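Local coordinates for putative bacterial transcription regulation protein (Staphylococcus aureus, PDB 3LUR) that probably binds a small-molecule effector in transcription regulation and belongs to the integron-associated effector-binding family, at residues Phe34-Arg37 and Cys38-Gly42; His118-His122 and Gln123-Asn127. All coordinates share one frame; numbering follows the deposited sequence.

Contact 1: Phe34-Arg37 and Cys38-Gly42; sequences FWQR and CYQEG. With EDO (1,2-ethanediol), chain F.
F34 and C38, one turn apart near the C-terminal end of helix 24-41, form the tightly packed side of this contact, and a Schellman motif at G42 closes the helix. The sulfur of C38 sits obliquely to the phenyl ring in a sulfur-aromatic contact: SG is 4.2 Å from the F34 ring centroid, 45° off the normal, and closest to CE1 (3.4 Å). CG of F34 stands anti to the backbone N (chi1 177°), beside the carbonyl carbon, and the far end of the ring comes up to C38. Both side chains are buried: F34 packs on I17 of strand 5-21, and the two share I74 of strand 70-77. On the neighbouring flank W35 meets Y39 more loosely, CE3 to CE2 at 4.0 Å, while the indole NE1 is hydrogen-bonded to Y72.

The opposite character belongs to Q36, Q40 and E41, which are exposed. Here the charged ends of R37 and E41 do not meet: R37 NH1 and E41 OE2 stay 5.4 Å apart, and an ethanediol, probably from the crystallisation liquor, spans the interval. R37 NH1 gives a bent hydrogen bond (138°) to the diol from the edge of the guanidinium, and the same nitrogen makes a salt bridge with E19. Underneath, the backbone keeps its helical bonds, although E41 N to R37 O is less straight than the others. At G42, positive phi accompanies its N bonding back to Y39 O and weakly to C38 O. Each carboxylate oxygen of E41 takes one diol hydroxyl, OE2 accepting from O1 at 2.9 Å and OE1 from O2 at 2.6 Å.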
loop_
_atom_site.group_PDB
_atom_site.type_symbol
_atom_site.label_atom_id
_atom_site.label_comp_id
_atom_site.label_asym_id
_atom_site.label_seq_id
_atom_site.Cartn_x
_atom_site.Cartn_y
_atom_site.Cartn_z
ATOM N N PHE A 34 -2.339 -13.501 0.900
ATOM C CA PHE A 34 -1.149 -13.152 0.148
ATOM C C PHE A 34 -0.034 -12.762 1.110
ATOM O O PHE A 34 1.108 -13.223 0.954
ATOM C CB PHE A 34 -1.507 -12.047 -0.855
ATOM C CG PHE A 34 -0.358 -11.526 -1.661
ATOM C CD1 PHE A 34 0.708 -12.325 -2.004
ATOM C CD2 PHE A 34 -0.432 -10.242 -2.205
ATOM C CE1 PHE A 34 1.755 -11.817 -2.782
ATOM C CE2 PHE A 34 0.579 -9.742 -2.983
ATOM C CZ PHE A 34 1.673 -10.526 -3.283
ATOM N N TRP A 35 -0.354 -11.937 2.125
ATOM C CA TRP A 35 0.625 -11.615 3.154
ATOM C C TRP A 35 1.084 -12.883 3.884
ATOM O O TRP A 35 2.279 -13.060 4.149
ATOM C CB TRP A 35 0.041 -10.638 4.192
ATOM C CG TRP A 35 0.025 -9.246 3.769
ATOM C CD1 TRP A 35 -1.030 -8.556 3.269
ATOM C CD2 TRP A 35 1.118 -8.326 3.815
ATOM N NE1 TRP A 35 -0.672 -7.274 3.002
ATOM C CE2 TRP A 35 0.636 -7.092 3.339
ATOM C CE3 TRP A 35 2.456 -8.426 4.206
ATOM C CZ2 TRP A 35 1.447 -5.972 3.224
ATOM C CZ3 TRP A 35 3.254 -7.305 4.113
ATOM C CH2 TRP A 35 2.747 -6.098 3.613
ATOM N N GLN A 36 0.134 -13.765 4.214
ATOM C CA GLN A 36 0.470 -15.006 4.924
ATOM C C GLN A 36 1.475 -15.843 4.109
ATOM O O GLN A 36 2.485 -16.339 4.644
ATOM C CB GLN A 36 -0.796 -15.833 5.218
ATOM C CG GLN A 36 -0.536 -17.122 5.978
ATOM C CD GLN A 36 -1.814 -17.892 6.352
ATOM O OE1 GLN A 36 -2.933 -17.493 6.011
ATOM N NE2 GLN A 36 -1.636 -19.009 7.043
ATOM N N ARG A 37 1.195 -16.002 2.825
ATOM C CA ARG A 37 2.080 -16.764 1.938
ATOM C C ARG A 37 3.471 -16.116 1.839
ATOM O O ARG A 37 4.459 -16.800 1.962
ATOM C CB ARG A 37 1.433 -16.965 0.558
ATOM C CG ARG A 37 0.255 -17.957 0.616
ATOM C CD ARG A 37 -0.464 -18.176 -0.697
ATOM N NE ARG A 37 -1.446 -17.143 -1.027
ATOM C CZ ARG A 37 -1.257 -16.131 -1.877
ATOM N NH1 ARG A 37 -0.092 -15.952 -2.500
ATOM N NH2 ARG A 37 -2.258 -15.284 -2.117
ATOM N N CYS A 38 3.537 -14.805 1.631
ATOM C CA CYS A 38 4.840 -14.106 1.582
ATOM C C CYS A 38 5.626 -14.307 2.867
ATOM O O CYS A 38 6.829 -14.534 2.819
ATOM C CB CYS A 38 4.695 -12.630 1.349
ATOM S SG CYS A 38 4.098 -12.203 -0.310
ATOM N N TYR A 39 4.947 -14.186 4.017
ATOM C CA TYR A 39 5.601 -14.500 5.284
ATOM C C TYR A 39 6.091 -15.939 5.266
ATOM O O TYR A 39 7.277 -16.187 5.457
ATOM C CB TYR A 39 4.666 -14.258 6.482
ATOM C CG TYR A 39 4.720 -12.838 6.975
ATOM C CD1 TYR A 39 5.848 -12.355 7.602
ATOM C CD2 TYR A 39 3.632 -11.974 6.821
ATOM C CE1 TYR A 39 5.914 -11.030 8.062
ATOM C CE2 TYR A 39 3.684 -10.663 7.282
ATOM C CZ TYR A 39 4.829 -10.192 7.890
ATOM O OH TYR A 39 4.898 -8.897 8.333
ATOM N N GLN A 40 5.187 -16.879 4.979
ATOM C CA GLN A 40 5.515 -18.311 5.011
ATOM C C GLN A 40 6.694 -18.690 4.116
ATOM O O GLN A 40 7.457 -19.578 4.455
ATOM C CB GLN A 40 4.298 -19.159 4.620
ATOM C CG GLN A 40 3.156 -19.129 5.620
ATOM C CD GLN A 40 1.889 -19.801 5.093
ATOM O OE1 GLN A 40 1.643 -19.850 3.873
ATOM N NE2 GLN A 40 1.070 -20.308 6.008
ATOM N N GLU A 41 6.839 -17.999 2.988
ATOM C CA GLU A 41 7.887 -18.308 2.006
ATOM C C GLU A 41 9.203 -17.613 2.267
ATOM O O GLU A 41 10.213 -17.965 1.672
ATOM C CB GLU A 41 7.434 -17.922 0.593
ATOM C CG GLU A 41 6.300 -18.737 0.074
ATOM C CD GLU A 41 5.719 -18.164 -1.204
ATOM O OE1 GLU A 41 6.389 -17.319 -1.859
ATOM O OE2 GLU A 41 4.590 -18.560 -1.550
ATOM N N GLY A 42 9.201 -16.625 3.149
ATOM C CA GLY A 42 10.432 -15.869 3.434
ATOM C C GLY A 42 10.592 -14.665 2.531
ATOM O O GLY A 42 11.649 -14.050 2.478
HETATM C C1 EDO F . 3.393 -15.450 -2.224
HETATM O O1 EDO F . 2.755 -16.668 -2.659
HETATM C C2 EDO F . 4.336 -14.950 -3.304
HETATM O O2 EDO F . 5.157 -16.030 -3.746
#

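Contact 2: His118-His122 and Gln123-Asn127; sequences HHYIH and QYQAN. With EDO (1,2-ethanediol), chain G.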
loop_
_atom_site.group_PDB
_atom_site.type_symbol
_atom_site.label_atom_id
_atom_site.label_comp_id
_atom_site.label_asym_id
_atom_site.label_seq_id
_atom_site.Cartn_x
_atom_site.Cartn_y
_atom_site.Cartn_z
ATOM N N HIS A 118 -12.222 5.586 0.807
ATOM C CA HIS A 118 -12.868 5.651 -0.526
ATOM C C HIS A 118 -14.155 6.449 -0.466
ATOM O O HIS A 118 -14.395 7.282 -1.322
ATOM C CB HIS A 118 -13.152 4.264 -1.123
ATOM C CG HIS A 118 -11.918 3.527 -1.563
ATOM N ND1 HIS A 118 -10.959 4.094 -2.380
ATOM C CD2 HIS A 118 -11.515 2.250 -1.338
ATOM C CE1 HIS A 118 -9.998 3.211 -2.600
ATOM N NE2 HIS A 118 -10.313 2.083 -1.980
ATOM N N HIS A 119 -14.961 6.230 0.566
ATOM C CA HIS A 119 -16.194 6.967 0.713
ATOM C C HIS A 119 -15.936 8.469 0.865
ATOM O O HIS A 119 -16.613 9.294 0.258
ATOM C CB HIS A 119 -17.004 6.458 1.907
ATOM C CG HIS A 119 -18.231 7.259 2.159
ATOM N ND1 HIS A 119 -19.240 7.375 1.231
ATOM C CD2 HIS A 119 -18.605 8.008 3.217
ATOM C CE1 HIS A 119 -20.183 8.157 1.710
ATOM N NE2 HIS A 119 -19.821 8.558 2.909
ATOM N N TYR A 120 -14.951 8.806 1.689
ATOM C CA TYR A 120 -14.592 10.201 1.938
ATOM C C TYR A 120 -14.158 10.889 0.653
ATOM O O TYR A 120 -14.596 12.017 0.336
ATOM C CB TYR A 120 -13.496 10.275 3.012
ATOM C CG TYR A 120 -12.873 11.636 3.105
ATOM C CD1 TYR A 120 -13.505 12.665 3.769
ATOM C CD2 TYR A 120 -11.670 11.901 2.487
ATOM C CE1 TYR A 120 -12.954 13.949 3.791
ATOM C CE2 TYR A 120 -11.108 13.160 2.524
ATOM C CZ TYR A 120 -11.750 14.175 3.183
ATOM O OH TYR A 120 -11.184 15.411 3.207
ATOM N N ILE A 121 -13.360 10.188 -0.124
ATOM C CA ILE A 121 -12.889 10.706 -1.430
ATOM C C ILE A 121 -14.035 10.868 -2.403
ATOM O O ILE A 121 -14.155 11.898 -3.072
ATOM C CB ILE A 121 -11.796 9.800 -2.018
ATOM C CG1 ILE A 121 -10.535 9.961 -1.204
ATOM C CG2 ILE A 121 -11.528 10.113 -3.550
ATOM C CD1 ILE A 121 -9.476 8.972 -1.555
ATOM N N HIS A 122 -14.914 9.858 -2.438
ATOM C CA HIS A 122 -16.093 9.851 -3.291
ATOM C C HIS A 122 -17.012 11.027 -2.993
ATOM O O HIS A 122 -17.619 11.566 -3.906
ATOM C CB HIS A 122 -16.806 8.514 -3.112
ATOM C CG HIS A 122 -18.007 8.305 -3.967
ATOM N ND1 HIS A 122 -17.926 7.939 -5.300
ATOM C CD2 HIS A 122 -19.319 8.235 -3.640
ATOM C CE1 HIS A 122 -19.142 7.716 -5.764
ATOM N NE2 HIS A 122 -20.007 7.896 -4.781
ATOM N N GLN A 123 -17.045 11.481 -1.734
ATOM C CA GLN A 123 -17.905 12.597 -1.372
ATOM C C GLN A 123 -17.238 13.928 -1.531
ATOM O O GLN A 123 -17.860 14.899 -1.981
ATOM C CB GLN A 123 -18.284 12.526 0.108
ATOM C CG GLN A 123 -19.325 11.571 0.475
ATOM C CD GLN A 123 -19.491 11.504 2.023
ATOM O OE1 GLN A 123 -18.653 10.924 2.713
ATOM N NE2 GLN A 123 -20.556 12.104 2.542
ATOM N N TYR A 124 -15.995 13.979 -1.093
ATOM C CA TYR A 124 -15.340 15.250 -0.859
ATOM C C TYR A 124 -14.029 15.544 -1.577
ATOM O O TYR A 124 -13.533 16.648 -1.443
ATOM C CB TYR A 124 -15.095 15.396 0.633
ATOM C CG TYR A 124 -16.325 15.264 1.482
ATOM C CD1 TYR A 124 -17.371 16.184 1.377
ATOM C CD2 TYR A 124 -16.427 14.261 2.424
ATOM C CE1 TYR A 124 -18.485 16.080 2.156
ATOM C CE2 TYR A 124 -17.556 14.166 3.244
ATOM C CZ TYR A 124 -18.563 15.067 3.096
ATOM O OH TYR A 124 -19.685 14.973 3.893
ATOM N N GLN A 125 -13.486 14.592 -2.343
ATOM C CA GLN A 125 -12.260 14.838 -3.099
ATOM C C GLN A 125 -12.382 14.319 -4.526
ATOM O O GLN A 125 -11.398 13.895 -5.119
ATOM C CB GLN A 125 -11.063 14.171 -2.407
ATOM C CG GLN A 125 -10.880 14.581 -0.952
ATOM C CD GLN A 125 -10.428 16.024 -0.768
ATOM O OE1 GLN A 125 -10.016 16.675 -1.713
ATOM N NE2 GLN A 125 -10.469 16.513 0.486
ATOM N N ALA A 126 -13.576 14.410 -5.094
ATOM C CA ALA A 126 -13.841 13.823 -6.403
ATOM C C ALA A 126 -12.945 14.375 -7.499
ATOM O O ALA A 126 -12.566 13.647 -8.390
ATOM C CB ALA A 126 -15.303 14.003 -6.798
ATOM N N ASN A 127 -12.635 15.663 -7.428
ATOM C CA ASN A 127 -11.840 16.323 -8.459
ATOM C C ASN A 127 -10.388 16.611 -8.055
ATOM O O ASN A 127 -9.661 17.286 -8.768
ATOM C CB ASN A 127 -12.516 17.590 -8.845
ATOM C CG ASN A 127 -13.939 17.354 -9.302
ATOM O OD1 ASN A 127 -14.177 16.606 -10.239
ATOM N ND2 ASN A 127 -14.887 17.959 -8.610
HETATM C C1 EDO G . -13.192 5.746 -5.260
HETATM O O1 EDO G . -12.994 4.407 -4.786
HETATM C C2 EDO G . -12.602 6.725 -4.253
HETATM O O2 EDO G . -11.260 6.349 -3.874
#
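The imidazole of H119 carries the amide of Q123 over one face, and the phenol of Y120 has Y124 CB over one of its faces; these flat groups dress the last turn of helix 108-124 and its C-terminal end. Ring and amide planes of H119 and Q123 are 29° apart, a stacked arrangement in which Q123 CG also makes a CH-pi contact, 4.1 Å from the ring centroid. Q123 OE1 is modelled 2.6 Å from H119 NE2, but it sits over the ring face rather than in the ring plane, so this is not a hydrogen bond, and so short an approach is doubtful in detail. The Y120 and Y124 rings meet obliquely, their planes at 50°, with Y120 CD1 3.6 Å from Y124 CD2. One face of the Y124 ring is covered near its rim by CB of its neighbour Q123. At the edge of the H118 ring, in its plane, an ethanediol hydroxyl is hydrogen-bonded to ND1, and the diol carbon C2 also rests on I121 CG2.

I121 is the buried residue of this otherwise largely exposed surface turn, reaching M98 and M154 on the barrel strands. The helical bonds finish with Q125 N to I121 O at 2.9 Å, and Q125 is where the backbone leaves helical angles. Its CG rests obliquely against the Y120 ring, 3.8 Å from CE2, and a bend at chi2 turns the amide toward the phenol oxygen. The amide is fixed at both ends, OE1 by a hydrogen bond with T128 and NE2 by the phenol. Q125 NE2 donates to Y120 OH at 3.0 Å, the hydroxyl oxygen lying only 3° out of the amide plane.

How the contacts relate
Contacts 1 and 2 treat the C-terminal ends of two different helices, 24-41 and 108-124, on opposite sides of the chain's centre. Their own centres are 33 Å apart and their nearest atoms about 14 Å, so neither touches the other. The two ends pack on different strands of the same closed six-stranded antiparallel barrel: contact 1 on 5-21 and 70-77, contact 2 on 88-103 and 149-156. Each holds an ethanediol, while a tetraethylene glycol lies about 3 Å from the Y39 side chain of contact 1. These molecules are probably crystallisation additives; the glycol may mark a pocket, but no natural effector is identified among the bound groups described.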